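Local coordinates for hypothetical protein PH1109 (Pyrococcus horikoshii, PDB 2D59) that is of unknown function but belongs to the CoA-binding domain family and has a Rossmann-like fold, helices packed on a five-stranded parallel sheet, at residues I40-K43 / Y44-H48; R135-E138 / R139-E143; A116-K119 / A120-G124; L89-E92 / Y93-A97; C67-S70 / V71-P75. One frame throughout, in Å; residues are numbered along the deposited sequence.

Interaction 1: I40-K43 / Y44-H48; sequences IVMK and YLLEH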
loop_
_atom_site.group_PDB
_atom_site.type_symbol
_atom_site.label_atom_id
_atom_site.label_comp_id
_atom_site.label_asym_id
_atom_site.label_seq_id
_atom_site.Cartn_x
_atom_site.Cartn_y
_atom_site.Cartn_z
ATOM N N ILE A 40 8.141 -8.501 4.295
ATOM C CA ILE A 40 8.126 -8.216 5.725
ATOM C C ILE A 40 6.824 -7.520 6.135
ATOM O O ILE A 40 6.155 -7.935 7.088
ATOM C CB ILE A 40 9.311 -7.314 6.098
ATOM C CG1 ILE A 40 10.623 -8.053 5.814
ATOM C CG2 ILE A 40 9.224 -6.909 7.571
ATOM C CD1 ILE A 40 11.852 -7.186 5.940
ATOM N N VAL A 41 6.469 -6.466 5.407
ATOM C CA VAL A 41 5.256 -5.709 5.709
ATOM C C VAL A 41 3.987 -6.522 5.449
ATOM O O VAL A 41 3.057 -6.515 6.257
ATOM C CB VAL A 41 5.208 -4.398 4.892
ATOM C CG1 VAL A 41 3.917 -3.647 5.180
ATOM C CG2 VAL A 41 6.411 -3.527 5.243
ATOM N N MET A 42 3.935 -7.238 4.332
ATOM C CA MET A 42 2.744 -8.032 4.055
ATOM C C MET A 42 2.527 -9.080 5.141
ATOM O O MET A 42 1.406 -9.288 5.605
ATOM C CB MET A 42 2.853 -8.726 2.697
ATOM C CG MET A 42 1.597 -9.497 2.327
ATOM S SD MET A 42 1.637 -10.067 0.614
ATOM C CE MET A 42 0.252 -11.215 0.614
ATOM N N LYS A 43 3.603 -9.747 5.547
ATOM C CA LYS A 43 3.501 -10.773 6.575
ATOM C C LYS A 43 2.908 -10.172 7.848
ATOM O O LYS A 43 2.020 -10.755 8.468
ATOM C CB LYS A 43 4.884 -11.362 6.860
ATOM C CG LYS A 43 4.885 -12.498 7.871
ATOM C CD LYS A 43 6.289 -13.056 8.057
ATOM C CE LYS A 43 6.323 -14.149 9.110
ATOM N NZ LYS A 43 7.705 -14.671 9.302
ATOM N N TYR A 44 3.400 -8.995 8.217
ATOM C CA TYR A 44 2.932 -8.298 9.411
ATOM C C TYR A 44 1.450 -7.946 9.293
ATOM O O TYR A 44 0.678 -8.144 10.235
ATOM C CB TYR A 44 3.768 -7.030 9.625
ATOM C CG TYR A 44 3.343 -6.193 10.811
ATOM C CD1 TYR A 44 2.303 -5.271 10.702
ATOM C CD2 TYR A 44 3.971 -6.338 12.049
ATOM C CE1 TYR A 44 1.895 -4.512 11.800
ATOM C CE2 TYR A 44 3.571 -5.586 13.150
ATOM C CZ TYR A 44 2.534 -4.678 13.019
ATOM O OH TYR A 44 2.126 -3.948 14.115
ATOM N N LEU A 45 1.053 -7.427 8.134
ATOM C CA LEU A 45 -0.342 -7.053 7.919
ATOM C C LEU A 45 -1.267 -8.263 8.008
ATOM O O LEU A 45 -2.339 -8.190 8.605
ATOM C CB LEU A 45 -0.506 -6.360 6.562
ATOM C CG LEU A 45 0.202 -5.009 6.421
ATOM C CD1 LEU A 45 0.083 -4.510 4.994
ATOM C CD2 LEU A 45 -0.410 -4.006 7.395
ATOM N N LEU A 46 -0.857 -9.383 7.419
ATOM C CA LEU A 46 -1.678 -10.581 7.474
ATOM C C LEU A 46 -1.833 -11.026 8.922
ATOM O O LEU A 46 -2.913 -11.437 9.342
ATOM C CB LEU A 46 -1.038 -11.706 6.652
ATOM C CG LEU A 46 -1.086 -11.540 5.133
ATOM C CD1 LEU A 46 -0.275 -12.644 4.467
ATOM C CD2 LEU A 46 -2.530 -11.584 4.658
ATOM N N GLU A 47 -0.745 -10.936 9.680
ATOM C CA GLU A 47 -0.760 -11.338 11.078
ATOM C C GLU A 47 -1.581 -10.385 11.940
ATOM O O GLU A 47 -1.927 -10.712 13.072
ATOM C CB GLU A 47 0.672 -11.438 11.613
ATOM C CG GLU A 47 1.463 -12.586 10.994
ATOM C CD GLU A 47 2.943 -12.538 11.318
ATOM O OE1 GLU A 47 3.670 -13.469 10.909
ATOM O OE2 GLU A 47 3.383 -11.572 11.976
ATOM N N HIS A 48 -1.913 -9.219 11.395
ATOM C CA HIS A 48 -2.701 -8.254 12.146
ATOM C C HIS A 48 -4.111 -8.011 11.609
ATOM O O HIS A 48 -4.668 -6.917 11.734
ATOM C CB HIS A 48 -1.922 -6.949 12.297
ATOM C CG HIS A 48 -0.835 -7.032 13.324
ATOM N ND1 HIS A 48 0.389 -7.612 13.072
ATOM C CD2 HIS A 48 -0.827 -6.684 14.633
ATOM C CE1 HIS A 48 1.106 -7.619 14.185
ATOM N NE2 HIS A 48 0.390 -7.064 15.144
#

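Interaction 2: R135-E138 / R139-E143; sequences REHE and RLLGE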
loop_
_atom_site.group_PDB
_atom_site.type_symbol
_atom_site.label_atom_id
_atom_site.label_comp_id
_atom_site.label_asym_id
_atom_site.label_seq_id
_atom_site.Cartn_x
_atom_site.Cartn_y
_atom_site.Cartn_z
ATOM N N ARG A 135 5.523 -0.068 10.192
ATOM C CA ARG A 135 6.117 0.840 11.160
ATOM C C ARG A 135 5.046 1.710 11.809
ATOM O O ARG A 135 5.023 1.874 13.031
ATOM C CB ARG A 135 7.153 1.739 10.483
ATOM C CG ARG A 135 8.097 2.419 11.464
ATOM C CD ARG A 135 9.504 1.844 11.352
ATOM N NE ARG A 135 10.236 2.414 10.222
ATOM C CZ ARG A 135 11.396 1.946 9.769
ATOM N NH1 ARG A 135 11.992 2.535 8.741
ATOM N NH2 ARG A 135 11.952 0.882 10.332
ATOM N N GLU A 136 4.169 2.273 10.985
ATOM C CA GLU A 136 3.097 3.130 11.490
ATOM C C GLU A 136 2.145 2.344 12.383
ATOM O O GLU A 136 1.731 2.823 13.444
ATOM C CB GLU A 136 2.324 3.755 10.323
ATOM C CG GLU A 136 3.112 4.766 9.505
ATOM C CD GLU A 136 3.699 5.874 10.358
ATOM O OE1 GLU A 136 4.843 5.721 10.829
ATOM O OE2 GLU A 136 3.008 6.894 10.565
ATOM N N HIS A 137 1.796 1.133 11.964
ATOM C CA HIS A 137 0.892 0.320 12.759
ATOM C C HIS A 137 1.515 0.019 14.117
ATOM O O HIS A 137 0.879 0.184 15.158
ATOM C CB HIS A 137 0.560 -0.979 12.023
ATOM C CG HIS A 137 -0.512 -1.786 12.683
ATOM N ND1 HIS A 137 -0.273 -2.587 13.778
ATOM C CD2 HIS A 137 -1.834 -1.899 12.415
ATOM C CE1 HIS A 137 -1.401 -3.161 14.155
ATOM N NE2 HIS A 137 -2.364 -2.760 13.345
ATOM N N GLU A 138 2.773 -0.406 14.105
ATOM C CA GLU A 138 3.471 -0.719 15.344
ATOM C C GLU A 138 3.519 0.449 16.322
ATOM O O GLU A 138 3.197 0.289 17.501
ATOM C CB GLU A 138 4.904 -1.172 15.046
ATOM C CG GLU A 138 5.019 -2.595 14.531
ATOM C CD GLU A 138 6.450 -2.977 14.191
ATOM O OE1 GLU A 138 6.712 -4.180 13.981
ATOM O OE2 GLU A 138 7.309 -2.073 14.128
ATOM N N ARG A 139 3.917 1.622 15.840
ATOM C CA ARG A 139 4.037 2.779 16.723
ATOM C C ARG A 139 2.730 3.480 17.082
ATOM O O ARG A 139 2.633 4.107 18.136
ATOM C CB ARG A 139 5.018 3.797 16.128
ATOM C CG ARG A 139 4.455 4.651 15.014
ATOM C CD ARG A 139 5.516 5.593 14.441
ATOM N NE ARG A 139 4.925 6.520 13.482
ATOM C CZ ARG A 139 4.243 7.612 13.816
ATOM N NH1 ARG A 139 3.727 8.388 12.872
ATOM N NH2 ARG A 139 4.104 7.947 15.093
ATOM N N LEU A 140 1.719 3.368 16.226
ATOM C CA LEU A 140 0.446 4.031 16.493
ATOM C C LEU A 140 -0.621 3.149 17.123
ATOM O O LEU A 140 -1.470 3.639 17.871
ATOM C CB LEU A 140 -0.106 4.644 15.205
ATOM C CG LEU A 140 0.759 5.731 14.562
ATOM C CD1 LEU A 140 0.188 6.105 13.200
ATOM C CD2 LEU A 140 0.816 6.948 15.472
ATOM N N LEU A 141 -0.586 1.853 16.830
ATOM C CA LEU A 141 -1.585 0.933 17.363
ATOM C C LEU A 141 -0.993 -0.221 18.170
ATOM O O LEU A 141 -1.723 -0.960 18.833
ATOM C CB LEU A 141 -2.432 0.380 16.215
ATOM C CG LEU A 141 -3.247 1.398 15.406
ATOM C CD1 LEU A 141 -3.795 0.753 14.142
ATOM C CD2 LEU A 141 -4.386 1.936 16.270
ATOM N N GLY A 142 0.327 -0.373 18.112
ATOM C CA GLY A 142 0.988 -1.443 18.838
ATOM C C GLY A 142 1.204 -1.138 20.308
ATOM O O GLY A 142 0.826 -0.072 20.793
ATOM N N GLU A 143 1.817 -2.079 21.019
ATOM C CA GLU A 143 2.084 -1.920 22.445
ATOM C C GLU A 143 3.445 -1.285 22.727
ATOM O O GLU A 143 4.212 -1.001 21.805
ATOM C CB GLU A 143 1.989 -3.281 23.142
ATOM C CG GLU A 143 0.606 -3.911 23.069
ATOM C CD GLU A 143 0.575 -5.321 23.627
ATOM O OE1 GLU A 143 1.003 -5.516 24.784
ATOM O OE2 GLU A 143 0.116 -6.234 22.908
#

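Interaction 3: A116-K119 / A120-G124; sequences ASKK and ADEAG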
loop_
_atom_site.group_PDB
_atom_site.type_symbol
_atom_site.label_atom_id
_atom_site.label_comp_id
_atom_site.label_asym_id
_atom_site.label_seq_id
_atom_site.Cartn_x
_atom_site.Cartn_y
_atom_site.Cartn_z
ATOM N N ALA A 116 2.740 11.050 -10.057
ATOM C CA ALA A 116 1.783 9.992 -9.751
ATOM C C ALA A 116 0.910 10.398 -8.566
ATOM O O ALA A 116 -0.297 10.153 -8.553
ATOM C CB ALA A 116 2.522 8.698 -9.439
ATOM N N SER A 117 1.527 11.025 -7.569
ATOM C CA SER A 117 0.805 11.471 -6.384
ATOM C C SER A 117 -0.197 12.559 -6.743
ATOM O O SER A 117 -1.316 12.579 -6.231
ATOM C CB SER A 117 1.787 12.009 -5.342
ATOM O OG SER A 117 1.105 12.500 -4.203
ATOM N N LYS A 118 0.208 13.463 -7.629
ATOM C CA LYS A 118 -0.660 14.557 -8.047
ATOM C C LYS A 118 -1.927 14.025 -8.709
ATOM O O LYS A 118 -3.029 14.475 -8.405
ATOM C CB LYS A 118 0.079 15.481 -9.015
ATOM C CG LYS A 118 -0.739 16.674 -9.479
ATOM C CD LYS A 118 0.083 17.578 -10.385
ATOM C CE LYS A 118 -0.726 18.776 -10.852
ATOM N NZ LYS A 118 0.081 19.698 -11.702
ATOM N N LYS A 119 -1.765 13.063 -9.610
ATOM C CA LYS A 119 -2.912 12.483 -10.296
ATOM C C LYS A 119 -3.837 11.828 -9.278
ATOM O O LYS A 119 -5.058 11.984 -9.340
ATOM C CB LYS A 119 -2.449 11.453 -11.331
ATOM C CG LYS A 119 -3.577 10.840 -12.148
ATOM C CD LYS A 119 -3.043 9.973 -13.276
ATOM C CE LYS A 119 -2.267 10.799 -14.290
ATOM N NZ LYS A 119 -1.735 9.961 -15.400
ATOM N N ALA A 120 -3.251 11.104 -8.331
ATOM C CA ALA A 120 -4.032 10.438 -7.299
ATOM C C ALA A 120 -4.814 11.466 -6.488
ATOM O O ALA A 120 -5.995 11.277 -6.199
ATOM C CB ALA A 120 -3.114 9.640 -6.384
ATOM N N ASP A 121 -4.146 12.557 -6.123
ATOM C CA ASP A 121 -4.777 13.611 -5.338
ATOM C C ASP A 121 -5.916 14.276 -6.101
ATOM O O ASP A 121 -6.982 14.520 -5.543
ATOM C CB ASP A 121 -3.743 14.665 -4.931
ATOM C CG ASP A 121 -4.363 15.836 -4.184
ATOM O OD1 ASP A 121 -5.119 15.602 -3.216
ATOM O OD2 ASP A 121 -4.090 16.995 -4.564
ATOM N N GLU A 122 -5.687 14.568 -7.377
ATOM C CA GLU A 122 -6.713 15.202 -8.196
ATOM C C GLU A 122 -7.915 14.278 -8.369
ATOM O O GLU A 122 -9.013 14.728 -8.701
ATOM C CB GLU A 122 -6.144 15.574 -9.567
ATOM C CG GLU A 122 -5.010 16.585 -9.508
ATOM C CD GLU A 122 -4.542 17.021 -10.883
ATOM O OE1 GLU A 122 -4.169 16.147 -11.694
ATOM O OE2 GLU A 122 -4.546 18.240 -11.150
ATOM N N ALA A 123 -7.705 12.986 -8.139
ATOM C CA ALA A 123 -8.775 12.003 -8.270
ATOM C C ALA A 123 -9.518 11.794 -6.953
ATOM O O ALA A 123 -10.447 10.987 -6.879
ATOM C CB ALA A 123 -8.211 10.680 -8.769
ATOM N N GLY A 124 -9.104 12.516 -5.915
ATOM C CA GLY A 124 -9.758 12.397 -4.622
ATOM C C GLY A 124 -9.156 11.360 -3.692
ATOM O O GLY A 124 -9.707 11.082 -2.628
#

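Interaction 4: L89-E92 / Y93-A97; sequences LTME and YVEQA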
loop_
_atom_site.group_PDB
_atom_site.type_symbol
_atom_site.label_atom_id
_atom_site.label_comp_id
_atom_site.label_asym_id
_atom_site.label_seq_id
_atom_site.Cartn_x
_atom_site.Cartn_y
_atom_site.Cartn_z
ATOM N N LEU A 89 7.552 3.698 -11.616
ATOM C CA LEU A 89 6.529 2.688 -11.870
ATOM C C LEU A 89 5.227 2.903 -11.103
ATOM O O LEU A 89 4.239 2.212 -11.352
ATOM C CB LEU A 89 7.082 1.300 -11.540
ATOM C CG LEU A 89 8.353 0.883 -12.282
ATOM C CD1 LEU A 89 8.833 -0.463 -11.760
ATOM C CD2 LEU A 89 8.077 0.819 -13.777
ATOM N N THR A 90 5.216 3.856 -10.178
ATOM C CA THR A 90 4.017 4.109 -9.391
ATOM C C THR A 90 2.874 4.728 -10.188
ATOM O O THR A 90 1.707 4.529 -9.855
ATOM C CB THR A 90 4.319 5.017 -8.183
ATOM O OG1 THR A 90 4.746 6.306 -8.639
ATOM C CG2 THR A 90 5.410 4.394 -7.320
ATOM N N MET A 91 3.201 5.478 -11.237
ATOM C CA MET A 91 2.166 6.109 -12.048
ATOM C C MET A 91 1.176 5.079 -12.583
ATOM O O MET A 91 -0.034 5.245 -12.455
ATOM C CB MET A 91 2.794 6.874 -13.216
ATOM C CG MET A 91 1.777 7.539 -14.134
ATOM S SD MET A 91 0.681 8.690 -13.273
ATOM C CE MET A 91 1.588 10.228 -13.467
ATOM N N GLU A 92 1.695 4.012 -13.177
ATOM C CA GLU A 92 0.839 2.969 -13.727
ATOM C C GLU A 92 -0.103 2.411 -12.661
ATOM O O GLU A 92 -1.293 2.234 -12.908
ATOM C CB GLU A 92 1.695 1.841 -14.318
ATOM C CG GLU A 92 2.503 1.064 -13.296
ATOM C CD GLU A 92 3.497 0.112 -13.931
ATOM O OE1 GLU A 92 3.079 -0.732 -14.754
ATOM O OE2 GLU A 92 4.699 0.209 -13.604
ATOM N N TYR A 93 0.428 2.149 -11.471
ATOM C CA TYR A 93 -0.380 1.607 -10.389
ATOM C C TYR A 93 -1.339 2.621 -9.778
ATOM O O TYR A 93 -2.380 2.247 -9.238
ATOM C CB TYR A 93 0.525 1.001 -9.314
ATOM C CG TYR A 93 1.218 -0.251 -9.796
ATOM C CD1 TYR A 93 2.588 -0.265 -10.043
ATOM C CD2 TYR A 93 0.490 -1.412 -10.054
ATOM C CE1 TYR A 93 3.218 -1.406 -10.539
ATOM C CE2 TYR A 93 1.106 -2.553 -10.550
ATOM C CZ TYR A 93 2.469 -2.544 -10.790
ATOM O OH TYR A 93 3.082 -3.670 -11.288
ATOM N N VAL A 94 -0.993 3.903 -9.854
ATOM C CA VAL A 94 -1.871 4.938 -9.328
ATOM C C VAL A 94 -3.093 5.011 -10.236
ATOM O O VAL A 94 -4.223 5.123 -9.767
ATOM C CB VAL A 94 -1.179 6.318 -9.301
ATOM C CG1 VAL A 94 -2.199 7.411 -9.008
ATOM C CG2 VAL A 94 -0.095 6.327 -8.239
ATOM N N GLU A 95 -2.854 4.946 -11.543
ATOM C CA GLU A 95 -3.931 4.984 -12.519
ATOM C C GLU A 95 -4.860 3.800 -12.274
ATOM O O GLU A 95 -6.080 3.917 -12.398
ATOM C CB GLU A 95 -3.353 4.933 -13.936
ATOM C CG GLU A 95 -2.539 6.170 -14.296
ATOM C CD GLU A 95 -1.864 6.070 -15.651
ATOM O OE1 GLU A 95 -1.261 7.073 -16.087
ATOM O OE2 GLU A 95 -1.932 4.993 -16.279
ATOM N N GLN A 96 -4.272 2.661 -11.915
ATOM C CA GLN A 96 -5.040 1.458 -11.621
ATOM C C GLN A 96 -5.854 1.677 -10.353
ATOM O O GLN A 96 -7.042 1.364 -10.303
ATOM C CB GLN A 96 -4.105 0.264 -11.424
ATOM C CG GLN A 96 -3.579 -0.351 -12.708
ATOM C CD GLN A 96 -2.574 -1.449 -12.443
ATOM O OE1 GLN A 96 -2.672 -2.169 -11.447
ATOM N NE2 GLN A 96 -1.604 -1.594 -13.338
ATOM N N ALA A 97 -5.203 2.211 -9.324
ATOM C CA ALA A 97 -5.867 2.482 -8.053
ATOM C C ALA A 97 -7.055 3.410 -8.285
ATOM O O ALA A 97 -8.101 3.259 -7.661
ATOM C CB ALA A 97 -4.883 3.123 -7.075
#

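Interaction 5: C67-S70 / V71-P75; sequences CYPS and VLDIP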
loop_
_atom_site.group_PDB
_atom_site.type_symbol
_atom_site.label_atom_id
_atom_site.label_comp_id
_atom_site.label_asym_id
_atom_site.label_seq_id
_atom_site.Cartn_x
_atom_site.Cartn_y
_atom_site.Cartn_z
ATOM N N CYS A 67 -1.645 -13.881 -6.026
ATOM C CA CYS A 67 -1.034 -12.632 -6.466
ATOM C C CYS A 67 -1.494 -12.244 -7.870
ATOM O O CYS A 67 -1.406 -13.043 -8.801
ATOM C CB CYS A 67 0.486 -12.770 -6.427
ATOM S SG CYS A 67 1.384 -11.222 -6.626
ATOM N N TYR A 68 -1.981 -11.013 -8.015
ATOM C CA TYR A 68 -2.473 -10.524 -9.300
ATOM C C TYR A 68 -1.459 -9.649 -10.041
ATOM O O TYR A 68 -0.638 -8.970 -9.426
ATOM C CB TYR A 68 -3.777 -9.744 -9.093
ATOM C CG TYR A 68 -4.856 -10.536 -8.387
ATOM C CD1 TYR A 68 -4.806 -10.751 -7.008
ATOM C CD2 TYR A 68 -5.911 -11.098 -9.102
ATOM C CE1 TYR A 68 -5.781 -11.509 -6.359
ATOM C CE2 TYR A 68 -6.891 -11.857 -8.466
ATOM C CZ TYR A 68 -6.821 -12.058 -7.098
ATOM O OH TYR A 68 -7.793 -12.809 -6.475
ATOM N N PRO A 69 -1.499 -9.666 -11.384
ATOM C CA PRO A 69 -0.568 -8.861 -12.182
ATOM C C PRO A 69 -0.923 -7.375 -12.186
ATOM O O PRO A 69 -0.088 -6.532 -12.510
ATOM C CB PRO A 69 -0.674 -9.492 -13.568
ATOM C CG PRO A 69 -2.105 -9.904 -13.621
ATOM C CD PRO A 69 -2.330 -10.519 -12.254
ATOM N N SER A 70 -2.163 -7.065 -11.821
ATOM C CA SER A 70 -2.643 -5.687 -11.778
ATOM C C SER A 70 -3.662 -5.487 -10.663
ATOM O O SER A 70 -4.353 -6.424 -10.263
ATOM C CB SER A 70 -3.281 -5.309 -13.116
ATOM O OG SER A 70 -4.052 -4.126 -12.993
ATOM N N VAL A 71 -3.757 -4.257 -10.167
ATOM C CA VAL A 71 -4.700 -3.935 -9.102
ATOM C C VAL A 71 -6.144 -4.147 -9.552
ATOM O O VAL A 71 -6.990 -4.587 -8.771
ATOM C CB VAL A 71 -4.540 -2.469 -8.634
ATOM C CG1 VAL A 71 -5.629 -2.122 -7.634
ATOM C CG2 VAL A 71 -3.169 -2.268 -8.010
ATOM N N LEU A 72 -6.419 -3.833 -10.813
ATOM C CA LEU A 72 -7.761 -3.981 -11.362
ATOM C C LEU A 72 -8.207 -5.436 -11.489
ATOM O O LEU A 72 -9.403 -5.714 -11.576
ATOM C CB LEU A 72 -7.849 -3.294 -12.729
ATOM C CG LEU A 72 -7.773 -1.765 -12.718
ATOM C CD1 LEU A 72 -7.832 -1.234 -14.142
ATOM C CD2 LEU A 72 -8.921 -1.202 -11.893
ATOM N N ASP A 73 -7.251 -6.362 -11.499
ATOM C CA ASP A 73 -7.572 -7.781 -11.617
ATOM C C ASP A 73 -8.127 -8.358 -10.320
ATOM O O ASP A 73 -8.744 -9.424 -10.319
ATOM C CB ASP A 73 -6.338 -8.582 -12.039
ATOM C CG ASP A 73 -5.856 -8.221 -13.427
ATOM O OD1 ASP A 73 -6.699 -8.150 -14.344
ATOM O OD2 ASP A 73 -4.638 -8.021 -13.604
ATOM N N ILE A 74 -7.899 -7.657 -9.216
ATOM C CA ILE A 74 -8.385 -8.111 -7.920
ATOM C C ILE A 74 -9.909 -8.060 -7.893
ATOM O O ILE A 74 -10.508 -7.017 -8.144
ATOM C CB ILE A 74 -7.830 -7.226 -6.786
ATOM C CG1 ILE A 74 -6.305 -7.312 -6.782
ATOM C CG2 ILE A 74 -8.395 -7.672 -5.446
ATOM C CD1 ILE A 74 -5.630 -6.312 -5.858
ATOM N N PRO A 75 -10.555 -9.197 -7.591
ATOM C CA PRO A 75 -12.018 -9.296 -7.529
ATOM C C PRO A 75 -12.648 -8.447 -6.425
ATOM O O PRO A 75 -13.628 -7.741 -6.653
ATOM C CB PRO A 75 -12.257 -10.790 -7.288
ATOM C CG PRO A 75 -11.035 -11.439 -7.851
ATOM C CD PRO A 75 -9.939 -10.519 -7.398
#

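Interaction 1: I40-K43 / Y44-H48
V41 and L45 lie alongside each other one helical turn apart, pointing the same way, with V41 CG1 3.9 Å from L45 CD1. V41 holds CG1 opposite its own N (chi1 178°), beside the carbonyl carbon, while CG of L45 sits beside its N (chi1 -65°), and these choices bring the two branches together. M42 and L46 run at a slant to one another; the extended methionine brings CE to 4.1 Å from L46 CD1, and both side chains rest on V52 of strand 51-55. At the exposed face K43 is fully stretched, and E47 OE1 lies across its aliphatic chain, 3.3 Å from K43 CE, whereas K43 NZ stays 4.5 Å from E47 OE1, beyond a salt bridge. At the end of the helix H48 ND1 donates a hydrogen bond to Y44 O (2.9 Å), which lies in the imidazole plane, and the same ND1 hovers 3.5 Å above the centre of the Y44 ring. The hydroxyl of that tyrosine is hydrogen-bonded to H137. Dispersion thus governs the sheet-facing side of this crossover helix, the K43–E47 attraction is probably modest, and the imidazole N-H satisfies a carbonyl in the last turn.

Interaction 2: R135-E138 / R139-E143
E136 and R139 form a side-on salt bridge in which two guanidinium nitrogens take one carboxylate oxygen each. R139 NE reaches E136 OE1 at 2.8 Å on a nearly straight bond (165°), in the guanidinium plane but from above the carboxylate plane. The second bond, from R139 NH1 to E136 OE2, is also 2.8 Å but more bent; it arrives on the syn side, and the two planes stand 54° apart. R139 adopts the crowded first torsion, CG between N and the carbonyl carbon (chi1 78°), and E136 folds at its second torsion, which lays the two chains side by side. L140 CG covers one guanidinium face, 4.0 Å above it. D12 shares R139 NH1 and R131 shares E136 OE2, a charge network that ties helix 133-141, the last helix of this Rossmann-like fold, to helix 12-21 through D12 and to the loop preceding helix 133-141 through R131. Packing is also close at H137, where L141 CB sits over the ring, 4.2 Å from its centroid, in a CH-pi contact, and L141 CD1 comes 3.7 Å from H137 CD2. Toward solvent the contact slackens. The exposed E138 points away from 139-143, with Y44 of helix 37-47 as its neighbour, and G142 N makes weak bonds, 3.1 Å to H137 O and 3.0 Å to E138 O.

Interaction 3: A116-K119 / A120-G124
K118 and E122, one turn apart on the exposed side of helix 114-122, pass each other at an angle. The lysine is extended throughout, and E122 sets CG beside its own N (chi1 -62°), which leads the carboxylate back along the lysine chain. E122 CD lies 4.1 Å from K118 CG, and E122 OE2 lies 3.9 Å from K118 CE. The charges do not join, since K118 NZ remains 4.9 Å from E122 OE2, and any attraction is probably weak. K119 leaves the helix in another direction and bends at its third torsion (-64°); its amino group forms a salt bridge with E95 of helix 87-100. On the buried side A120 CB rests against the backbone, 3.4 Å from S117 O, and faces V94 and V105, while S117, pointing away from 120-124, packs on strands 104-107 and 126-129 with its hydroxyl bonded to that of Y112. At the end of the helix the bonding changes: A123 N reaches K119 O by a weak bond, and G124 N bonds to D121 O at 2.9 Å. G124 has a positive phi of 91°, and the chain turns off here in a Schellman motif, closing the helix of a beta-alpha-beta unit before strand 126-129.

Interaction 4: L89-E92 / Y93-A97
Helix 87-100 is the crossover helix of the beta-alpha-beta unit that links strands 80-83 and 104-107, and in its first half the side chain of E92 lies over the face of Y93. E92 CG is 3.9 Å from the centroid of the Y93 ring in a CH-pi contact, and E92 CD lies 3.7 Å from Y93 CE1, with carboxylate and ring stacked at 29° between their planes. E92 reaches this place by setting CG between its N and carbonyl carbon (chi1 66°), but the model is too tight against L89 O there, and the exact position of CG is doubtful. A second pair, M91 and E95, meets one turn apart at a slant. Bent at two torsions, M91 brings both CG and SD up to the glutamate; E95 OE1, paired with K119, lies 3.6 Å from M91 CG and 3.8 Å from M91 SD. V94 CG2 lies 3.0 Å from T90 O, and V94 packs on A116 of helix 114-122, while the T90 hydroxyl bonds back to P87 O. The two glutamates are therefore engaged differently: E95 has its charge paired beside a polarisable sulfur, whereas the E92 contact with Y93 is probably one of dispersion with some CH-pi character, as far as the modelled CG position can be trusted.

Interaction 5: C67-S70 / V71-P75
Y68 packs against I74 and P75 across a compact turn in the loop between strands 65-66 and 80-83, where S70 forms an ST turn ahead of residues 71-73, which have helix-like backbone angles. Two hydrogen bonds cross from S70 into the turn. The S70 side chain, with OG opposite its own N (chi1 165°), swings over the following peptides, and L72 N donates to S70 OG at 3.2 Å. D73 N donates to S70 O, also at 3.2 Å, but it arrives from well above the carbonyl plane rather than on a lone pair. A third polar partner comes from helix 87-100: Q96 OE1 takes the N-H of V71 and makes a weak bond with the S70 hydroxyl, joining the turn to that helix.

D73 OD2 also lies against two carbons, 3.2 Å from P69 CG and 3.1 Å from S70 CB, the aspartate chain meeting the proline at roughly a right angle.

The remaining contacts are van der Waals and CH-pi contacts of the tyrosine. I74 CA sits over the ring, 4.1 Å from its centroid and only 12° off the normal, a CH-pi contact. The I74 side chain crosses the tyrosine at about a right angle and places CG1 3.8 Å from Y68 CD1, while turning on toward Y53 and V55 of strand 51-55. Further along the ring, P75 approaches obliquely through its CD carbon, 3.5 Å from Y68 CZ and 3.3 Å from Y68 OH.

Along the chain the contacts come in the order interaction 1, 5, 4, 3 and 2, and none encloses another. Interactions 1, 4 and 3 lie on crossover helices 37-47, 87-100 and 114-122 of the parallel sheet, interaction 2 on the C-terminal helix 133-141, and interaction 5 in the loop leading to strand 80-83. Interactions 3 and 4, with centres about 10 Å apart, join neighbouring helices, and interaction 5 adjoins interaction 4 at about 12 Å between centres. Interactions 1 and 2, about 13 Å between centres, meet where helices 37-47 and 133-141 pack. The five local contacts thus form two groups that do not touch, interactions 2 and 5 lying about 28 Å apart between centres, on opposite sides of the Rossmann-like chain's centre.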